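Local coordinates for protein VP1 (Polyomavirus HPyV7, PDB 4PCH) that forms pentamers that are the building blocks of the viral capsid and probably takes part in attachment to host cells, at residues B[164-167]-B[168-171]; B[73-77]-B[78-82]; B[175-178]-B[179-182]. All blocks are in the same frame, centred on the assembly; numbering follows the deposited sequence. Where two conformers were deposited one is given.

Contact 1: residues B[164-167]-B[168-171]; sequences VNAA and NFPV
Phe-169 folds back over the stretch of chain that leads up to it. The CA of Val-164 lies over one face of the ring, nearer the ring's border than its middle, in a CH-pi contact 4.2 Å from the ring centroid and 20° off the normal. Beside it, Val-164 CG1 touches Phe-169 CD1 at 3.9 Å, the two side chains running alongside in opposite senses. Ala-166 CB comes to 4.1 Å from Phe-169 CE1.

Polar atoms border the rim of the same ring. Ala-166 O sits near the ring plane, 3.6 Å from Phe-169 CD1. Asn-165 OD1 is 3.7 Å from Phe-169 CE1, also near the plane, although its own amide is turned 58° against the ring. The CB of Asn-165 starts away from the bend, but a chi1 of 54° sets CG between backbone N and carbonyl carbon and returns OD1 to the phenyl edge.

The bend belongs to the loop joining strands 161-163 and 174-176, outermost, within this chain, in a small antiparallel sheet with 129-132 at its centre. Trp-174 meets the Phe-169 ring edge-to-face.

Hydrogen bonding across the bend passes through a water, which donates to Ala-166 O at 2.8 Å and accepts from Phe-169 N at 3.0 Å. Asn-168 OD1 rests 3.5 Å from Ala-166 CB, while its ND2 donates to Ala-145 O.

Contact 2: residues B[73-77]-B[78-82]; sequences DAMCE and DTMIV
The carbonyl of Cys-76 takes two hydrogen bonds from Thr-79. The hydroxyl OG1 of Thr-79 arrives in the carbonyl plane, on a lone pair, at 3.0 Å from Cys-76 O. The backbone N of the same threonine reaches Cys-76 O at 2.7 Å, tilted 31° from that plane. A chi1 of 74° sets OG1 between the backbone N and the carbonyl carbon of Thr-79, which brings the hydroxyl to the same oxygen as the N-H; OG1 also has a weak bond with Arg-270. The carboxylates of Glu-77 and Asp-78 stay apart, with Glu-77 OE1 4.5 Å from Asp-78 OD1, a like-charge proximity that may be mildly unfavourable at this exposed tip.

This is a tight beta hairpin: a type II' turn from Cys-76 to Thr-79 links the short strand 75-76 to the start of the long strand 79-93. Cys-76 and Thr-79 make the antiparallel hydrogen-bonded pair, returned by Cys-76 N to Thr-79 O at 2.9 Å and nearly straight at 170°. Next along comes the non-hydrogen-bonded pair of Met-75 and Met-80, whose side chains run alongside each other in the same direction, Met-75 CG 3.9 Å from Met-80 CE. Further from the turn, Ile-81 N donates to Ala-74 O at 2.9 Å, and the same oxygen receives a CA-H...O contact from Met-80. On the far side of strand 79-93, Met-80 and Val-82 continue the sheet through backbone bonds to strand 253-271.

Contact 3: residues B[175-178]-B[179-182]; sequences VADP and TKND
Asp-177 reaches across the turn to Thr-179 and Lys-180, and its side chain can be followed outward. CB does little, lying 4.1 Å from Asn-181 ND2. Beyond it, CG stands anti to the backbone N (chi1 -175°), which swings the carboxylate over the residues that follow. Asp-177 OD1 then takes two hydrogen bonds from Thr-179, both from the same face of the carboxylate: OG1 at 2.7 Å on the syn side, 20° out of plane, and the backbone N at 2.9 Å from well above the plane. The aliphatic chain of Lys-180 passes Asp-177 OD2, with Lys-180 CE 3.4 Å from it. Lys-180 NZ ends 4.5 Å from Asp-177 OD2, too far for a salt bridge; OD2 forms one with Arg-161 NE.

The bond from Thr-179 N to Asp-177 OD1 makes an Asx turn, set on a type I beta turn from Asp-177 to Lys-180 where the chain leaves strand 174-176 on its way to strand 184-191. The backbone oxygen of Asp-177 also accepts twice. Lys-180 N donates to Asp-177 O at 3.2 Å and Asn-181 ND2 to the same oxygen at 2.9 Å, from opposite faces of the carbonyl plane and neither on a lone pair. Asn-181 N is held in turn by Asp-129 OD2 of the neighbouring strand. The turn also faces another copy of VP1 in the pentamer: Pro-178 packs on Phe-261 of that second subunit, and Thr-179 on its Val-26.

In the fold
Along the chain contact 2 comes first, then contact 1, and contact 3 a few residues later. Contacts 1 and 3 have centres 15 Å apart and share the small sheet of strands 129-132, 161-163 and 174-176: residues 164-171 lie in the loop from 161-163 to 174-176, and residues 175-182 carry the chain out of the latter. Contact 2, a hairpin of the large jelly-roll sheet, has its centre 34 Å from that of contact 1 and 28 Å from that of contact 3. It projects at the surface, about 33 Å from the centre of the chain, untouched by other chains of the pentamer, whereas contact 3 lies at a subunit interface, which contact 1 approaches only through Val-171.

Contact 1: residues B[164-167]-B[168-171]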
loop_
_atom_site.group_PDB
_atom_site.type_symbol
_atom_site.label_atom_id
_atom_site.label_comp_id
_atom_site.label_asym_id
_atom_site.label_seq_id
_atom_site.Cartn_x
_atom_site.Cartn_y
_atom_site.Cartn_z
ATOM N N VAL B 164 -29.978 12.299 -0.098
ATOM C CA VAL B 164 -29.405 12.909 1.100
ATOM C C VAL B 164 -29.682 14.416 1.069
ATOM O O VAL B 164 -28.903 15.186 0.492
ATOM C CB VAL B 164 -27.909 12.602 1.269
ATOM C CG1 VAL B 164 -27.424 13.168 2.602
ATOM C CG2 VAL B 164 -27.668 11.111 1.253
ATOM N N ASN B 165 -30.821 14.795 1.642
ATOM C CA ASN B 165 -31.372 16.158 1.586
ATOM C C ASN B 165 -31.552 16.735 2.982
ATOM O O ASN B 165 -32.337 17.665 3.185
ATOM C CB ASN B 165 -32.743 16.163 0.874
ATOM C CG ASN B 165 -33.740 15.180 1.500
ATOM O OD1 ASN B 165 -33.498 14.621 2.592
ATOM N ND2 ASN B 165 -34.848 14.934 0.794
ATOM N N ALA B 166 -30.815 16.189 3.935
ATOM C CA ALA B 166 -30.897 16.620 5.305
ATOM C C ALA B 166 -29.625 16.147 6.016
ATOM O O ALA B 166 -28.839 15.386 5.473
ATOM C CB ALA B 166 -32.102 16.022 5.961
ATOM N N ALA B 167 -29.505 16.635 7.243
ATOM C CA ALA B 167 -28.305 16.520 8.059
ATOM C C ALA B 167 -28.296 15.255 8.909
ATOM O O ALA B 167 -27.351 15.014 9.640
ATOM C CB ALA B 167 -28.240 17.740 8.980
ATOM N N ASN B 168 -29.329 14.441 8.821
ATOM C CA ASN B 168 -29.467 13.307 9.744
ATOM C C ASN B 168 -29.488 11.900 9.122
ATOM O O ASN B 168 -30.213 11.029 9.580
ATOM C CB ASN B 168 -30.688 13.525 10.607
ATOM C CG ASN B 168 -31.997 13.472 9.821
ATOM O OD1 ASN B 168 -32.040 13.751 8.608
ATOM N ND2 ASN B 168 -33.063 13.121 10.510
ATOM N N PHE B 169 -28.687 11.704 8.103
ATOM C CA PHE B 169 -28.487 10.411 7.457
ATOM C C PHE B 169 -27.196 9.773 7.956
ATOM O O PHE B 169 -26.111 10.145 7.543
ATOM C CB PHE B 169 -28.381 10.591 5.936
ATOM C CG PHE B 169 -29.698 10.800 5.243
ATOM C CD1 PHE B 169 -30.233 12.056 5.099
ATOM C CD2 PHE B 169 -30.377 9.727 4.671
ATOM C CE1 PHE B 169 -31.440 12.238 4.449
ATOM C CE2 PHE B 169 -31.579 9.910 4.000
ATOM C CZ PHE B 169 -32.119 11.168 3.889
ATOM N N PRO B 170 -27.306 8.756 8.822
ATOM C CA PRO B 170 -26.062 8.144 9.298
ATOM C C PRO B 170 -25.307 7.378 8.223
ATOM O O PRO B 170 -25.908 6.607 7.485
ATOM C CB PRO B 170 -26.557 7.165 10.383
ATOM C CG PRO B 170 -27.876 7.696 10.787
ATOM C CD PRO B 170 -28.472 8.195 9.492
ATOM N N VAL B 171 -23.985 7.520 8.217
ATOM C CA VAL B 171 -23.138 6.885 7.226
ATOM C C VAL B 171 -23.090 5.369 7.437
ATOM O O VAL B 171 -22.815 4.620 6.525
ATOM C CB VAL B 171 -21.718 7.495 7.237
ATOM C CG1 VAL B 171 -21.775 8.996 6.995
ATOM C CG2 VAL B 171 -20.976 7.180 8.531
HETATM O O HOH W 1 -26.952 13.635 6.578
#

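Contact 2: residues B[73-77]-B[78-82]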
loop_
_atom_site.group_PDB
_atom_site.type_symbol
_atom_site.label_atom_id
_atom_site.label_comp_id
_atom_site.label_asym_id
_atom_site.label_seq_id
_atom_site.Cartn_x
_atom_site.Cartn_y
_atom_site.Cartn_z
ATOM N N ASP B 73 -29.834 35.266 -20.428
ATOM C CA ASP B 73 -30.114 34.968 -21.842
ATOM C C ASP B 73 -29.834 33.501 -22.168
ATOM O O ASP B 73 -29.387 33.174 -23.268
ATOM C CB ASP B 73 -29.283 35.868 -22.755
ATOM C CG ASP B 73 -29.283 37.345 -22.303
ATOM O OD1 ASP B 73 -30.372 37.939 -22.145
ATOM O OD2 ASP B 73 -28.170 37.883 -22.117
ATOM N N ALA B 74 -30.124 32.628 -21.211
ATOM C CA ALA B 74 -29.723 31.232 -21.295
ATOM C C ALA B 74 -30.640 30.323 -22.127
ATOM O O ALA B 74 -30.215 29.220 -22.479
ATOM C CB ALA B 74 -29.575 30.643 -19.913
ATOM N N MET B 75 -31.880 30.740 -22.385
ATOM C CA MET B 75 -32.884 29.878 -23.071
ATOM C C MET B 75 -33.155 30.280 -24.517
ATOM O O MET B 75 -33.486 31.428 -24.794
ATOM C CB MET B 75 -34.205 29.864 -22.284
ATOM C CG MET B 75 -34.007 29.548 -20.813
ATOM S SD MET B 75 -35.562 29.317 -19.930
ATOM C CE MET B 75 -35.236 30.230 -18.423
ATOM N N CYS B 76 -33.025 29.323 -25.437
ATOM C CA CYS B 76 -33.327 29.505 -26.863
ATOM C C CYS B 76 -34.107 28.312 -27.404
ATOM O O CYS B 76 -33.553 27.218 -27.506
ATOM C CB CYS B 76 -32.043 29.655 -27.686
ATOM S SG CYS B 76 -32.311 30.045 -29.439
ATOM N N GLU B 77 -35.373 28.532 -27.759
ATOM C CA GLU B 77 -36.283 27.472 -28.207
ATOM C C GLU B 77 -36.142 26.217 -27.351
ATOM O O GLU B 77 -36.590 26.195 -26.215
ATOM C CB GLU B 77 -36.054 27.156 -29.694
ATOM C CG GLU B 77 -37.044 27.779 -30.643
ATOM C CD GLU B 77 -36.982 27.140 -32.018
ATOM O OE1 GLU B 77 -35.874 27.073 -32.591
ATOM O OE2 GLU B 77 -38.035 26.694 -32.520
ATOM N N ASP B 78 -35.438 25.215 -27.869
ATOM C CA ASP B 78 -35.365 23.891 -27.269
ATOM C C ASP B 78 -34.011 23.663 -26.628
ATOM O O ASP B 78 -33.692 22.546 -26.217
ATOM C CB ASP B 78 -35.613 22.816 -28.338
ATOM C CG ASP B 78 -34.720 22.978 -29.572
ATOM O OD1 ASP B 78 -34.107 24.056 -29.752
ATOM O OD2 ASP B 78 -34.649 22.025 -30.381
ATOM N N THR B 79 -33.214 24.727 -26.519
ATOM C CA THR B 79 -31.902 24.594 -25.899
ATOM C C THR B 79 -31.732 25.553 -24.725
ATOM O O THR B 79 -32.379 26.606 -24.653
ATOM C CB THR B 79 -30.770 24.854 -26.910
ATOM O OG1 THR B 79 -30.702 26.251 -27.179
ATOM C CG2 THR B 79 -31.015 24.098 -28.233
ATOM N N MET B 80 -30.872 25.181 -23.794
ATOM C CA MET B 80 -30.462 26.129 -22.788
ATOM C C MET B 80 -29.000 25.974 -22.419
ATOM O O MET B 80 -28.397 24.914 -22.594
ATOM C CB MET B 80 -31.356 26.067 -21.534
ATOM C CG MET B 80 -31.225 24.849 -20.675
ATOM S SD MET B 80 -32.193 24.804 -19.122
ATOM C CE MET B 80 -32.499 26.540 -18.770
ATOM N N ILE B 81 -28.448 27.043 -21.874
ATOM C CA ILE B 81 -27.092 27.045 -21.336
ATOM C C ILE B 81 -27.132 26.778 -19.832
ATOM O O ILE B 81 -27.874 27.445 -19.100
ATOM C CB ILE B 81 -26.410 28.413 -21.570
ATOM C CG1 ILE B 81 -26.327 28.733 -23.064
ATOM C CG2 ILE B 81 -24.999 28.392 -21.011
ATOM C CD1 ILE B 81 -25.883 30.150 -23.349
ATOM N N VAL B 82 -26.331 25.829 -19.368
ATOM C CA VAL B 82 -26.200 25.541 -17.926
ATOM C C VAL B 82 -24.724 25.491 -17.542
ATOM O O VAL B 82 -23.855 25.307 -18.404
ATOM C CB VAL B 82 -26.846 24.178 -17.551
ATOM C CG1 VAL B 82 -28.325 24.160 -17.879
ATOM C CG2 VAL B 82 -26.167 23.024 -18.289
HETATM O O HOH W 2 -35.112 26.382 -23.177
#

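Contact 3: residues B[175-178]-B[179-182]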
loop_
_atom_site.group_PDB
_atom_site.type_symbol
_atom_site.label_atom_id
_atom_site.label_comp_id
_atom_site.label_asym_id
_atom_site.label_seq_id
_atom_site.Cartn_x
_atom_site.Cartn_y
_atom_site.Cartn_z
ATOM N N VAL B 175 -25.906 4.027 1.867
ATOM C CA VAL B 175 -24.820 3.788 0.912
ATOM C C VAL B 175 -25.141 4.481 -0.425
ATOM O O VAL B 175 -26.282 4.393 -0.897
ATOM C CB VAL B 175 -24.671 2.275 0.657
ATOM C CG1 VAL B 175 -23.522 1.994 -0.289
ATOM C CG2 VAL B 175 -24.452 1.509 1.967
ATOM N N ALA B 176 -24.152 5.121 -1.051
ATOM C CA ALA B 176 -24.361 5.708 -2.367
ATOM C C ALA B 176 -24.950 4.660 -3.296
ATOM O O ALA B 176 -24.502 3.524 -3.328
ATOM C CB ALA B 176 -23.040 6.219 -2.942
ATOM N N ASP B 177 -25.929 5.068 -4.090
ATOM C CA ASP B 177 -26.669 4.156 -4.949
ATOM C C ASP B 177 -26.085 4.131 -6.387
ATOM O O ASP B 177 -26.264 5.098 -7.145
ATOM C CB ASP B 177 -28.138 4.584 -4.942
ATOM C CG ASP B 177 -29.055 3.623 -5.733
ATOM O OD1 ASP B 177 -28.542 2.685 -6.397
ATOM O OD2 ASP B 177 -30.288 3.853 -5.723
ATOM N N PRO B 178 -25.385 3.040 -6.776
ATOM C CA PRO B 178 -24.787 2.958 -8.091
ATOM C C PRO B 178 -25.806 2.736 -9.225
ATOM O O PRO B 178 -25.464 2.888 -10.367
ATOM C CB PRO B 178 -23.828 1.751 -7.953
ATOM C CG PRO B 178 -24.513 0.869 -6.969
ATOM C CD PRO B 178 -25.144 1.810 -5.993
ATOM N N THR B 179 -27.054 2.402 -8.890
ATOM C CA THR B 179 -28.108 2.274 -9.889
ATOM C C THR B 179 -28.746 3.631 -10.254
ATOM O O THR B 179 -29.549 3.692 -11.185
ATOM C CB THR B 179 -29.217 1.282 -9.468
ATOM O OG1 THR B 179 -30.055 1.848 -8.441
ATOM C CG2 THR B 179 -28.619 -0.037 -8.995
ATOM N N LYS B 180 -28.389 4.684 -9.520
ATOM C CA LYS B 180 -28.874 6.042 -9.781
ATOM C C LYS B 180 -27.634 6.942 -9.866
ATOM O O LYS B 180 -26.617 6.536 -10.467
ATOM C CB LYS B 180 -29.905 6.468 -8.729
ATOM C CG LYS B 180 -31.134 5.559 -8.736
ATOM C CD LYS B 180 -32.214 6.043 -7.793
ATOM C CE LYS B 180 -33.119 4.904 -7.374
ATOM N NZ LYS B 180 -33.746 4.202 -8.527
ATOM N N ASN B 181 -27.708 8.144 -9.307
ATOM C CA ASN B 181 -26.593 9.088 -9.357
ATOM C C ASN B 181 -26.030 9.327 -10.749
ATOM O O ASN B 181 -24.810 9.480 -10.905
ATOM C CB ASN B 181 -25.482 8.647 -8.399
ATOM C CG ASN B 181 -25.882 8.848 -6.979
ATOM O OD1 ASN B 181 -26.292 9.956 -6.607
ATOM N ND2 ASN B 181 -25.839 7.786 -6.181
ATOM N N ASP B 182 -26.911 9.373 -11.766
ATOM C CA ASP B 182 -26.337 9.581 -13.104
ATOM C C ASP B 182 -25.828 11.024 -13.328
ATOM O O ASP B 182 -25.058 11.234 -14.245
ATOM C CB ASP B 182 -27.271 9.148 -14.229
ATOM C CG ASP B 182 -27.309 7.650 -14.431
ATOM O OD1 ASP B 182 -26.252 7.001 -14.576
ATOM O OD2 ASP B 182 -28.433 7.135 -14.502
#